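Local coordinates for protein diacylglycerol kinase (Bacillus anthracis, PDB 3S40) that probably phosphorylates diacylglycerol to phosphatidic acid, using ATP as the phosphate donor, at residues A[181-186]-A[194-199]; A[190-195]-A[228-233]; A[199-204]-A[222-227]; A[262-267]-A[284-289]. One frame throughout, in Å; residues are numbered along the deposited sequence.

Contact 1 of 4, residues A[181-186]-A[194-199]; sequences FPVKIT and DEAVLV
The open end of the beta hairpin formed by strands 181-187 and 190-196 carries this contact, at the place where the chain turns a corner into strand 198-202 of the other sheet. F181 and A196 make a hydrogen-bonded antiparallel pair, F181 N to A196 O and A196 N to F181 O both 2.9 Å. V183 and D194 form the next such pair, and V183 N reaches D194 O at 2.9 Å. Between them, P182 and E195 lie side by side on the outer face, with E195 OE1 3.6 Å from P182 CB; the other oxygen, OE2, is hydrogen-bonded to T180 OG1. F181 sets its CG between its own backbone N and carbonyl carbon (chi1 61°), which folds the ring back under the bend. There A196 O sits over one ring face, 3.4 Å from F181 CD2, and V197 O is 3.4 Å from F181 CE2. The far end of the ring meets V199, CZ to CG2 4.0 Å. V197 and L198 both face V229, a classic beta bulge at the corner. V183 and I185 lean on strand 261-266 next door, while F181 and V199 pack on I144 of strand 141-144.

Contact 2 of 4, residues A[190-195]-A[228-233]; sequences QVYEDE and VVKSTG
K230 and S231 meet the edge strand 190-196 where the two sheets of the beta sandwich come together at one end, next to the corner that leads into strand 198-202. Taking strand 224-230 in order, V228 comes first: its CG1, anti to the backbone N (chi1 179°), points at the phenol end of Y192, 4.2 Å from CE1. The ring of Y192 is also stacked on F255. K230 follows with a chain fully extended beyond CG. Its methylenes run past the edge of the Y192 ring, K230 CE 3.5 Å from Y192 OH. The same chain passes the carboxylate of D194, with K230 CD 3.7 Å from D194 OD2. The ammonium itself goes further: K230 NZ is 4.7 Å from D194 OD2, not in contact, and is hydrogen-bonded to N252 O. Opposite charges at that spacing may still attract weakly. Next along the chain, S231 gives the hydrogen bond between the segments: S231 N lies 3.2 Å from E195 O, above the carbonyl plane by 37°. The segment then finishes in a type I turn that runs from K230 to G233, the N-cap residue of helix 234-240, and the turn is closed by G233 N on K230 O at 2.9 Å.

Contact 3 of 4, residues A[199-204]-A[222-227]; sequences VMVGNG and GTLDIF
M200 and F227 open a regular antiparallel ladder between strands 198-202 and 224-230, neighbours in one sheet of the NAD-kinase-like beta sandwich. Four backbone bonds satisfy the facing donors and acceptors. M200 N to F227 O is 2.7 Å, and F227 N answers to M200 O at the same length. One pair further on, G202 N donates to D225 O at 2.8 Å, and D225 N returns to G202 O at 3.2 Å with a nearly straight N-H (171°). V201 and I226 form the non-hydrogen-bonded pair between these; there V201 CA lies 3.1 Å from D225 O, so this oxygen receives a CA-H contact besides the bond from G202. The outward groups of the ladder are met by other strands: V201 pairs through its backbone with W142 on one flank, and L224 with A259 on the other. Both carboxylate oxygens of D225 are taken, OD1 by H256 NE2 and OD2 in a salt bridge to K258, which would probably favour the charged form. The amide of N203 is fixed by its ND2, which donates to L139 O and D129 O. On the face of V201, L224 lays its CB against V201 CG1 at 3.9 Å. Its CD2 branch reaches along the next residues, 3.7 Å from G202 O and 3.9 Å from N203 OD1.

Contact 4 of 4, residues A[262-267]-A[284-289]; sequences IHIETE and CQIELL
I264 and I286 meet on the inner face of an antiparallel strand pair, 261-266 beside 284-296, in the second sheet of the sandwich. In both, CG1 stands anti to the carbonyl carbon, but the chains differ further out. I286 is extended, whereas I264 has an unusual chi2 of 110° that swings its CD1 across to I286 CD1. At 3.4 Å these two methyls are closer than normal van der Waals contact, so the packing here is tight. I262, paired directly with I286, meets it through the branch points, CB to CB 4.2 Å. On the other face H263 and Q285 cross at about a right angle, although imidazole and amide planes are only 23° apart. Q285 sends CG anti to its backbone N and then bends at chi2 (66°), curling the amide back over the neighbouring strand. Its OE1 thereby lies in the ring plane at the imidazole edge, 3.3 Å from H263 CD2, while NE2 donates to E287 OE1 at 2.9 Å, which fixes the turn of the amide. Between the two faces the backbones are bonded in pairs: I286 N reaches I262 O at 2.7 Å and I264 N reaches C284 O at 2.9 Å. H263 and E265 bond onward to T186 and K184 of strand 181-187; I262 and I286 pack against L224 of strand 224-230, and I264 and I286 against W142 of strand 141-144.

From the N terminus, contact 1 comes first, closing the short hairpin 181-196 and carrying the chain round its corner from one sheet to the other. Contact 2 starts inside that hairpin, shares D194 and E195 with contact 1, and closes a longer loop at 228-233. Contact 3 nests within this loop; it shares V199 with contact 1 and pairs 199-204 with 222-227 in the sheet that strand 198-202 has entered. Contact 4 follows in series, joining 262-267 to 284-289 in the sheet of the hairpin. Strand 261-266 bonds to strand 181-187, tying contact 4 to contact 1, while I226 and L224 of contact 3 pack on I262 and I286 of contact 4 across the sandwich.

Contact 1 of 4, residues A[181-186]-A[194-199]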
loop_
_atom_site.group_PDB
_atom_site.type_symbol
_atom_site.label_atom_id
_atom_site.label_comp_id
_atom_site.label_asym_id
_atom_site.label_seq_id
_atom_site.Cartn_x
_atom_site.Cartn_y
_atom_site.Cartn_z
ATOM N N PHE A 181 -25.892 3.403 3.083
ATOM C CA PHE A 181 -25.790 4.845 3.291
ATOM C C PHE A 181 -25.632 5.557 1.955
ATOM O O PHE A 181 -25.010 5.021 1.035
ATOM C CB PHE A 181 -24.607 5.177 4.200
ATOM C CG PHE A 181 -23.287 4.735 3.646
ATOM C CD1 PHE A 181 -22.611 5.521 2.724
ATOM C CD2 PHE A 181 -22.727 3.528 4.035
ATOM C CE1 PHE A 181 -21.391 5.111 2.201
ATOM C CE2 PHE A 181 -21.506 3.110 3.519
ATOM C CZ PHE A 181 -20.838 3.902 2.598
ATOM N N PRO A 182 -26.194 6.769 1.843
ATOM C CA PRO A 182 -26.121 7.551 0.609
ATOM C C PRO A 182 -24.756 8.209 0.426
ATOM O O PRO A 182 -24.113 8.631 1.392
ATOM C CB PRO A 182 -27.194 8.621 0.816
ATOM C CG PRO A 182 -27.223 8.821 2.286
ATOM C CD PRO A 182 -26.944 7.473 2.898
ATOM N N VAL A 183 -24.330 8.300 -0.828
ATOM C CA VAL A 183 -23.029 8.836 -1.158
ATOM C C VAL A 183 -23.147 9.628 -2.446
ATOM O O VAL A 183 -23.981 9.335 -3.311
ATOM C CB VAL A 183 -21.971 7.708 -1.333
ATOM C CG1 VAL A 183 -22.158 6.988 -2.679
ATOM C CG2 VAL A 183 -20.559 8.268 -1.227
ATOM N N LYS A 184 -22.311 10.649 -2.548
ATOM C CA LYS A 184 -22.225 11.469 -3.739
ATOM C C LYS A 184 -20.747 11.517 -4.097
ATOM O O LYS A 184 -19.913 11.870 -3.253
ATOM C CB LYS A 184 -22.741 12.872 -3.429
ATOM C CG LYS A 184 -23.223 13.655 -4.630
ATOM C CD LYS A 184 -23.994 14.899 -4.194
ATOM C CE LYS A 184 -24.839 14.643 -2.939
ATOM N NZ LYS A 184 -25.773 13.487 -3.066
ATOM N N ILE A 185 -20.411 11.142 -5.328
ATOM C CA ILE A 185 -19.005 11.118 -5.735
ATOM C C ILE A 185 -18.797 11.954 -6.977
ATOM O O ILE A 185 -19.447 11.726 -7.994
ATOM C CB ILE A 185 -18.495 9.673 -6.011
ATOM C CG1 ILE A 185 -18.704 8.773 -4.784
ATOM C CG2 ILE A 185 -17.025 9.688 -6.413
ATOM C CD1 ILE A 185 -18.352 7.304 -5.003
ATOM N N THR A 186 -17.905 12.934 -6.885
ATOM C CA THR A 186 -17.458 13.688 -8.056
ATOM C C THR A 186 -16.056 13.229 -8.427
ATOM O O THR A 186 -15.171 13.139 -7.571
ATOM C CB THR A 186 -17.405 15.205 -7.781
ATOM O OG1 THR A 186 -16.385 15.484 -6.805
ATOM C CG2 THR A 186 -18.744 15.707 -7.273
ATOM N N ASP A 194 -25.787 7.605 -5.161
ATOM C CA ASP A 194 -26.507 6.361 -4.930
ATOM C C ASP A 194 -26.467 5.898 -3.481
ATOM O O ASP A 194 -25.916 6.568 -2.607
ATOM C CB ASP A 194 -25.974 5.252 -5.845
ATOM C CG ASP A 194 -27.084 4.467 -6.514
ATOM O OD1 ASP A 194 -27.996 5.100 -7.093
ATOM O OD2 ASP A 194 -27.049 3.219 -6.455
ATOM N N GLU A 195 -27.076 4.744 -3.247
ATOM C CA GLU A 195 -27.101 4.113 -1.941
ATOM C C GLU A 195 -26.071 2.996 -1.965
ATOM O O GLU A 195 -26.196 2.042 -2.738
ATOM C CB GLU A 195 -28.491 3.529 -1.675
ATOM C CG GLU A 195 -28.790 3.188 -0.222
ATOM C CD GLU A 195 -29.137 4.413 0.607
ATOM O OE1 GLU A 195 -28.963 5.545 0.103
ATOM O OE2 GLU A 195 -29.584 4.243 1.762
ATOM N N ALA A 196 -25.053 3.121 -1.119
ATOM C CA ALA A 196 -23.946 2.171 -1.100
ATOM C C ALA A 196 -23.782 1.527 0.258
ATOM O O ALA A 196 -24.050 2.144 1.283
ATOM C CB ALA A 196 -22.644 2.866 -1.489
ATOM N N VAL A 197 -23.321 0.285 0.259
ATOM C CA VAL A 197 -22.946 -0.376 1.499
ATOM C C VAL A 197 -21.441 -0.206 1.747
ATOM O O VAL A 197 -20.982 -0.201 2.892
ATOM C CB VAL A 197 -23.340 -1.874 1.491
ATOM C CG1 VAL A 197 -23.150 -2.486 0.107
ATOM C CG2 VAL A 197 -22.544 -2.636 2.532
ATOM N N LEU A 198 -20.680 -0.046 0.663
ATOM C CA LEU A 198 -19.227 0.073 0.755
ATOM C C LEU A 198 -18.658 0.995 -0.328
ATOM O O LEU A 198 -19.039 0.913 -1.494
ATOM C CB LEU A 198 -18.583 -1.312 0.655
ATOM C CG LEU A 198 -17.060 -1.359 0.529
ATOM C CD1 LEU A 198 -16.395 -1.173 1.888
ATOM C CD2 LEU A 198 -16.625 -2.664 -0.095
ATOM N N VAL A 199 -17.750 1.880 0.059
ATOM C CA VAL A 199 -17.070 2.724 -0.915
ATOM C C VAL A 199 -15.568 2.612 -0.751
ATOM O O VAL A 199 -15.038 2.759 0.347
ATOM C CB VAL A 199 -17.461 4.192 -0.775
ATOM C CG1 VAL A 199 -16.734 5.026 -1.820
ATOM C CG2 VAL A 199 -18.982 4.348 -0.908
#

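Contact 2 of 4, residues A[190-195]-A[228-233]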
loop_
_atom_site.group_PDB
_atom_site.type_symbol
_atom_site.label_atom_id
_atom_site.label_comp_id
_atom_site.label_asym_id
_atom_site.label_seq_id
_atom_site.Cartn_x
_atom_site.Cartn_y
_atom_site.Cartn_z
ATOM N N GLN A 190 -17.262 14.596 -13.395
ATOM C CA GLN A 190 -18.517 13.855 -13.421
ATOM C C GLN A 190 -18.967 13.542 -12.005
ATOM O O GLN A 190 -18.245 13.822 -11.044
ATOM C CB GLN A 190 -18.356 12.566 -14.212
ATOM C CG GLN A 190 -17.559 12.750 -15.483
ATOM C CD GLN A 190 -18.064 11.875 -16.598
ATOM O OE1 GLN A 190 -17.341 11.016 -17.099
ATOM N NE2 GLN A 190 -19.317 12.086 -16.998
ATOM N N VAL A 191 -20.163 12.979 -11.868
ATOM C CA VAL A 191 -20.667 12.632 -10.542
ATOM C C VAL A 191 -21.446 11.320 -10.492
ATOM O O VAL A 191 -21.944 10.817 -11.510
ATOM C CB VAL A 191 -21.542 13.742 -9.929
ATOM C CG1 VAL A 191 -20.844 15.094 -10.029
ATOM C CG2 VAL A 191 -22.898 13.776 -10.604
ATOM N N TYR A 192 -21.538 10.791 -9.276
ATOM C CA TYR A 192 -22.224 9.544 -8.987
ATOM C C TYR A 192 -22.964 9.672 -7.662
ATOM O O TYR A 192 -22.348 9.908 -6.628
ATOM C CB TYR A 192 -21.222 8.390 -8.892
ATOM C CG TYR A 192 -21.846 7.108 -8.399
ATOM C CD1 TYR A 192 -21.889 6.811 -7.043
ATOM C CD2 TYR A 192 -22.406 6.200 -9.287
ATOM C CE1 TYR A 192 -22.466 5.644 -6.585
ATOM C CE2 TYR A 192 -22.990 5.030 -8.839
ATOM C CZ TYR A 192 -23.014 4.757 -7.487
ATOM O OH TYR A 192 -23.592 3.593 -7.036
ATOM N N GLU A 193 -24.284 9.520 -7.699
ATOM C CA GLU A 193 -25.081 9.504 -6.478
ATOM C C GLU A 193 -25.816 8.184 -6.356
ATOM O O GLU A 193 -26.400 7.693 -7.330
ATOM C CB GLU A 193 -26.088 10.650 -6.473
ATOM C CG GLU A 193 -25.589 11.910 -5.800
ATOM C CD GLU A 193 -26.362 13.145 -6.230
ATOM O OE1 GLU A 193 -26.492 13.368 -7.455
ATOM O OE2 GLU A 193 -26.843 13.887 -5.346
ATOM N N ASP A 194 -25.787 7.605 -5.161
ATOM C CA ASP A 194 -26.507 6.361 -4.930
ATOM C C ASP A 194 -26.467 5.898 -3.481
ATOM O O ASP A 194 -25.916 6.568 -2.607
ATOM C CB ASP A 194 -25.974 5.252 -5.845
ATOM C CG ASP A 194 -27.084 4.467 -6.514
ATOM O OD1 ASP A 194 -27.996 5.100 -7.093
ATOM O OD2 ASP A 194 -27.049 3.219 -6.455
ATOM N N GLU A 195 -27.076 4.744 -3.247
ATOM C CA GLU A 195 -27.101 4.113 -1.941
ATOM C C GLU A 195 -26.071 2.996 -1.965
ATOM O O GLU A 195 -26.196 2.042 -2.738
ATOM C CB GLU A 195 -28.491 3.529 -1.675
ATOM C CG GLU A 195 -28.790 3.188 -0.222
ATOM C CD GLU A 195 -29.137 4.413 0.607
ATOM O OE1 GLU A 195 -28.963 5.545 0.103
ATOM O OE2 GLU A 195 -29.584 4.243 1.762
ATOM N N VAL A 228 -17.599 1.015 -5.721
ATOM C CA VAL A 228 -18.764 1.148 -4.861
ATOM C C VAL A 228 -19.620 -0.107 -4.900
ATOM O O VAL A 228 -19.998 -0.574 -5.970
ATOM C CB VAL A 228 -19.627 2.325 -5.303
ATOM C CG1 VAL A 228 -20.856 2.431 -4.411
ATOM C CG2 VAL A 228 -18.816 3.613 -5.273
ATOM N N VAL A 229 -19.926 -0.676 -3.743
ATOM C CA VAL A 229 -20.889 -1.765 -3.755
ATOM C C VAL A 229 -22.245 -1.231 -3.322
ATOM O O VAL A 229 -22.397 -0.726 -2.213
ATOM C CB VAL A 229 -20.479 -2.928 -2.877
ATOM C CG1 VAL A 229 -21.483 -4.075 -3.046
ATOM C CG2 VAL A 229 -19.072 -3.385 -3.240
ATOM N N LYS A 230 -23.219 -1.329 -4.218
ATOM C CA LYS A 230 -24.542 -0.781 -3.961
ATOM C C LYS A 230 -25.288 -1.647 -2.958
ATOM O O LYS A 230 -24.913 -2.795 -2.716
ATOM C CB LYS A 230 -25.326 -0.663 -5.268
ATOM C CG LYS A 230 -24.541 0.031 -6.370
ATOM C CD LYS A 230 -25.325 0.124 -7.670
ATOM C CE LYS A 230 -24.455 0.699 -8.786
ATOM N NZ LYS A 230 -25.176 0.831 -10.087
ATOM N N SER A 231 -26.336 -1.086 -2.368
ATOM C CA SER A 231 -27.149 -1.802 -1.393
ATOM C C SER A 231 -27.587 -3.179 -1.901
ATOM O O SER A 231 -27.882 -4.078 -1.114
ATOM C CB SER A 231 -28.373 -0.960 -1.025
ATOM O OG SER A 231 -28.993 -0.426 -2.187
ATOM N N THR A 232 -27.603 -3.338 -3.220
ATOM C CA THR A 232 -28.150 -4.531 -3.856
ATOM C C THR A 232 -27.078 -5.438 -4.455
ATOM O O THR A 232 -27.387 -6.485 -5.026
ATOM C CB THR A 232 -29.082 -4.141 -5.014
ATOM O OG1 THR A 232 -28.331 -4.108 -6.235
ATOM C CG2 THR A 232 -29.705 -2.770 -4.762
ATOM N N GLY A 233 -25.820 -5.029 -4.350
ATOM C CA GLY A 233 -24.750 -5.761 -4.996
ATOM C C GLY A 233 -23.927 -6.617 -4.053
ATOM O O GLY A 233 -22.846 -7.078 -4.415
#

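Contact 3 of 4, residues A[199-204]-A[222-227]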
loop_
_atom_site.group_PDB
_atom_site.type_symbol
_atom_site.label_atom_id
_atom_site.label_comp_id
_atom_site.label_asym_id
_atom_site.label_seq_id
_atom_site.Cartn_x
_atom_site.Cartn_y
_atom_site.Cartn_z
ATOM N N VAL A 199 -17.750 1.880 0.059
ATOM C CA VAL A 199 -17.070 2.724 -0.915
ATOM C C VAL A 199 -15.568 2.612 -0.751
ATOM O O VAL A 199 -15.038 2.759 0.347
ATOM C CB VAL A 199 -17.461 4.192 -0.775
ATOM C CG1 VAL A 199 -16.734 5.026 -1.820
ATOM C CG2 VAL A 199 -18.982 4.348 -0.908
HETATM N N MSE A 200 -14.878 2.355 -1.851
HETATM C CA MSE A 200 -13.436 2.279 -1.781
HETATM C C MSE A 200 -12.673 2.884 -2.933
HETATM O O MSE A 200 -13.136 2.906 -4.078
HETATM C CB MSE A 200 -12.996 0.862 -1.549
HETATM C CG MSE A 200 -13.004 0.581 -0.092
HETATM SE SE MSE A 200 -12.447 -1.174 0.170
HETATM C CE MSE A 200 -10.781 -1.121 -0.913
ATOM N N VAL A 201 -11.489 3.371 -2.581
ATOM C CA VAL A 201 -10.567 3.990 -3.501
ATOM C C VAL A 201 -9.263 3.228 -3.393
ATOM O O VAL A 201 -8.615 3.244 -2.358
ATOM C CB VAL A 201 -10.345 5.464 -3.131
ATOM C CG1 VAL A 201 -9.533 6.162 -4.208
ATOM C CG2 VAL A 201 -11.682 6.142 -2.960
ATOM N N GLY A 202 -8.890 2.541 -4.465
ATOM C CA GLY A 202 -7.761 1.631 -4.429
ATOM C C GLY A 202 -6.554 2.082 -5.223
ATOM O O GLY A 202 -6.675 2.709 -6.275
ATOM N N ASN A 203 -5.380 1.735 -4.714
ATOM C CA ASN A 203 -4.128 2.029 -5.379
ATOM C C ASN A 203 -3.276 0.782 -5.452
ATOM O O ASN A 203 -2.636 0.525 -6.457
ATOM C CB ASN A 203 -3.348 3.113 -4.636
ATOM C CG ASN A 203 -2.123 3.576 -5.414
ATOM O OD1 ASN A 203 -2.212 3.911 -6.594
ATOM N ND2 ASN A 203 -0.971 3.572 -4.758
ATOM N N GLY A 204 -3.267 0.017 -4.366
ATOM C CA GLY A 204 -2.521 -1.223 -4.300
ATOM C C GLY A 204 -3.263 -2.391 -4.925
ATOM O O GLY A 204 -4.487 -2.386 -5.045
ATOM N N GLY A 222 -1.251 5.854 -12.820
ATOM C CA GLY A 222 -1.559 7.270 -12.784
ATOM C C GLY A 222 -2.988 7.627 -12.416
ATOM O O GLY A 222 -3.389 8.790 -12.506
ATOM N N THR A 223 -3.775 6.637 -12.019
ATOM C CA THR A 223 -5.145 6.906 -11.579
ATOM C C THR A 223 -5.465 6.099 -10.335
ATOM O O THR A 223 -4.727 5.175 -9.966
ATOM C CB THR A 223 -6.205 6.565 -12.660
ATOM O OG1 THR A 223 -6.275 5.146 -12.833
ATOM C CG2 THR A 223 -5.881 7.228 -13.999
ATOM N N LEU A 224 -6.578 6.458 -9.711
ATOM C CA LEU A 224 -7.127 5.745 -8.576
ATOM C C LEU A 224 -8.393 5.039 -9.025
ATOM O O LEU A 224 -9.078 5.512 -9.948
ATOM C CB LEU A 224 -7.484 6.743 -7.485
ATOM C CG LEU A 224 -6.234 7.345 -6.859
ATOM C CD1 LEU A 224 -6.584 8.324 -5.759
ATOM C CD2 LEU A 224 -5.377 6.207 -6.312
ATOM N N ASP A 225 -8.704 3.922 -8.367
ATOM C CA ASP A 225 -9.895 3.135 -8.675
ATOM C C ASP A 225 -10.988 3.338 -7.633
ATOM O O ASP A 225 -10.835 2.978 -6.461
ATOM C CB ASP A 225 -9.556 1.647 -8.790
ATOM C CG ASP A 225 -8.850 1.320 -10.088
ATOM O OD1 ASP A 225 -9.434 0.604 -10.937
ATOM O OD2 ASP A 225 -7.714 1.803 -10.270
ATOM N N ILE A 226 -12.085 3.934 -8.074
ATOM C CA ILE A 226 -13.265 4.064 -7.240
ATOM C C ILE A 226 -14.074 2.791 -7.382
ATOM O O ILE A 226 -14.320 2.318 -8.491
ATOM C CB ILE A 226 -14.142 5.236 -7.690
ATOM C CG1 ILE A 226 -13.349 6.545 -7.659
ATOM C CG2 ILE A 226 -15.399 5.312 -6.837
ATOM C CD1 ILE A 226 -14.134 7.750 -8.152
ATOM N N PHE A 227 -14.495 2.241 -6.256
ATOM C CA PHE A 227 -15.247 0.998 -6.263
ATOM C C PHE A 227 -16.369 1.113 -5.237
ATOM O O PHE A 227 -16.128 1.303 -4.032
ATOM C CB PHE A 227 -14.315 -0.176 -5.933
ATOM C CG PHE A 227 -14.951 -1.535 -6.093
ATOM C CD1 PHE A 227 -14.982 -2.158 -7.326
ATOM C CD2 PHE A 227 -15.519 -2.182 -5.006
ATOM C CE1 PHE A 227 -15.560 -3.410 -7.478
ATOM C CE2 PHE A 227 -16.098 -3.436 -5.147
ATOM C CZ PHE A 227 -16.116 -4.050 -6.382
#

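Contact 4 of 4, residues A[262-267]-A[284-289]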
loop_
_atom_site.group_PDB
_atom_site.type_symbol
_atom_site.label_atom_id
_atom_site.label_comp_id
_atom_site.label_asym_id
_atom_site.label_seq_id
_atom_site.Cartn_x
_atom_site.Cartn_y
_atom_site.Cartn_z
ATOM N N ILE A 262 -10.854 13.113 -7.050
ATOM C CA ILE A 262 -12.066 12.509 -6.526
ATOM C C ILE A 262 -12.562 13.216 -5.286
ATOM O O ILE A 262 -11.797 13.523 -4.366
ATOM C CB ILE A 262 -11.821 11.024 -6.206
ATOM C CG1 ILE A 262 -11.228 10.325 -7.438
ATOM C CG2 ILE A 262 -13.109 10.345 -5.741
ATOM C CD1 ILE A 262 -10.863 8.871 -7.226
ATOM N N HIS A 263 -13.854 13.493 -5.271
ATOM C CA HIS A 263 -14.481 14.028 -4.075
ATOM C C HIS A 263 -15.644 13.150 -3.657
ATOM O O HIS A 263 -16.530 12.842 -4.471
ATOM C CB HIS A 263 -14.954 15.473 -4.274
ATOM C CG HIS A 263 -15.373 16.136 -3.000
ATOM N ND1 HIS A 263 -16.680 16.145 -2.560
ATOM C CD2 HIS A 263 -14.651 16.778 -2.049
ATOM C CE1 HIS A 263 -16.749 16.782 -1.404
ATOM N NE2 HIS A 263 -15.531 17.171 -1.069
ATOM N N ILE A 264 -15.629 12.753 -2.388
ATOM C CA ILE A 264 -16.643 11.871 -1.836
ATOM C C ILE A 264 -17.388 12.548 -0.695
ATOM O O ILE A 264 -16.788 12.966 0.304
ATOM C CB ILE A 264 -16.048 10.553 -1.302
ATOM C CG1 ILE A 264 -15.089 9.931 -2.314
ATOM C CG2 ILE A 264 -17.155 9.579 -0.944
ATOM C CD1 ILE A 264 -13.648 9.990 -1.864
ATOM N N GLU A 265 -18.705 12.633 -0.848
ATOM C CA GLU A 265 -19.549 13.291 0.128
ATOM C C GLU A 265 -20.639 12.331 0.580
ATOM O O GLU A 265 -21.184 11.572 -0.224
ATOM C CB GLU A 265 -20.152 14.556 -0.484
ATOM C CG GLU A 265 -21.298 15.164 0.302
ATOM C CD GLU A 265 -22.037 16.240 -0.482
ATOM O OE1 GLU A 265 -21.371 16.990 -1.230
ATOM O OE2 GLU A 265 -23.282 16.328 -0.360
ATOM N N THR A 266 -20.946 12.363 1.872
ATOM C CA THR A 266 -21.993 11.530 2.447
ATOM C C THR A 266 -23.078 12.378 3.104
ATOM O O THR A 266 -22.911 13.584 3.295
ATOM C CB THR A 266 -21.426 10.609 3.525
ATOM O OG1 THR A 266 -20.697 11.402 4.469
ATOM C CG2 THR A 266 -20.497 9.575 2.913
ATOM N N GLU A 267 -24.182 11.725 3.460
ATOM C CA GLU A 267 -25.286 12.363 4.169
ATOM C C GLU A 267 -24.837 12.842 5.545
ATOM O O GLU A 267 -24.971 14.017 5.885
ATOM C CB GLU A 267 -26.438 11.375 4.332
ATOM C CG GLU A 267 -27.799 12.022 4.508
ATOM C CD GLU A 267 -28.310 12.661 3.225
ATOM O OE1 GLU A 267 -27.721 12.405 2.151
ATOM O OE2 GLU A 267 -29.300 13.420 3.291
ATOM N N CYS A 284 -14.436 14.290 1.709
ATOM C CA CYS A 284 -13.037 13.980 1.448
ATOM C C CYS A 284 -12.637 14.205 -0.012
ATOM O O CYS A 284 -13.352 13.797 -0.943
ATOM C CB CYS A 284 -12.757 12.534 1.873
ATOM S SG CYS A 284 -11.024 12.148 2.071
ATOM N N GLN A 285 -11.502 14.877 -0.197
ATOM C CA GLN A 285 -10.909 15.102 -1.514
ATOM C C GLN A 285 -9.704 14.187 -1.682
ATOM O O GLN A 285 -8.868 14.059 -0.773
ATOM C CB GLN A 285 -10.478 16.567 -1.682
ATOM C CG GLN A 285 -9.870 16.908 -3.053
ATOM C CD GLN A 285 -10.863 16.785 -4.219
ATOM O OE1 GLN A 285 -12.077 16.911 -4.035
ATOM N NE2 GLN A 285 -10.342 16.549 -5.426
ATOM N N ILE A 286 -9.621 13.534 -2.839
ATOM C CA ILE A 286 -8.512 12.622 -3.093
ATOM C C ILE A 286 -7.769 12.974 -4.373
ATOM O O ILE A 286 -8.386 13.212 -5.427
ATOM C CB ILE A 286 -8.947 11.148 -3.158
ATOM C CG1 ILE A 286 -9.958 10.823 -2.058
ATOM C CG2 ILE A 286 -7.724 10.245 -3.071
ATOM C CD1 ILE A 286 -10.278 9.362 -1.934
ATOM N N GLU A 287 -6.442 12.994 -4.249
ATOM C CA GLU A 287 -5.516 13.309 -5.336
ATOM C C GLU A 287 -4.497 12.177 -5.450
ATOM O O GLU A 287 -4.215 11.485 -4.478
ATOM C CB GLU A 287 -4.747 14.603 -5.028
ATOM C CG GLU A 287 -5.600 15.780 -4.589
ATOM C CD GLU A 287 -6.455 16.341 -5.713
ATOM O OE1 GLU A 287 -7.463 17.017 -5.414
ATOM O OE2 GLU A 287 -6.117 16.110 -6.896
ATOM N N LEU A 288 -3.924 12.008 -6.631
ATOM C CA LEU A 288 -2.874 11.023 -6.805
ATOM C C LEU A 288 -1.546 11.694 -7.132
ATOM O O LEU A 288 -1.487 12.551 -8.006
ATOM C CB LEU A 288 -3.234 10.069 -7.931
ATOM C CG LEU A 288 -2.195 8.967 -8.072
ATOM C CD1 LEU A 288 -2.476 7.855 -7.071
ATOM C CD2 LEU A 288 -2.147 8.441 -9.474
ATOM N N LEU A 289 -0.480 11.297 -6.441
ATOM C CA LEU A 289 0.862 11.778 -6.782
ATOM C C LEU A 289 1.600 10.758 -7.651
ATOM O O LEU A 289 2.093 9.731 -7.181
ATOM C CB LEU A 289 1.661 12.080 -5.515
ATOM C CG LEU A 289 0.937 12.997 -4.529
ATOM C CD1 LEU A 289 1.710 13.035 -3.205
ATOM C CD2 LEU A 289 0.756 14.390 -5.128
#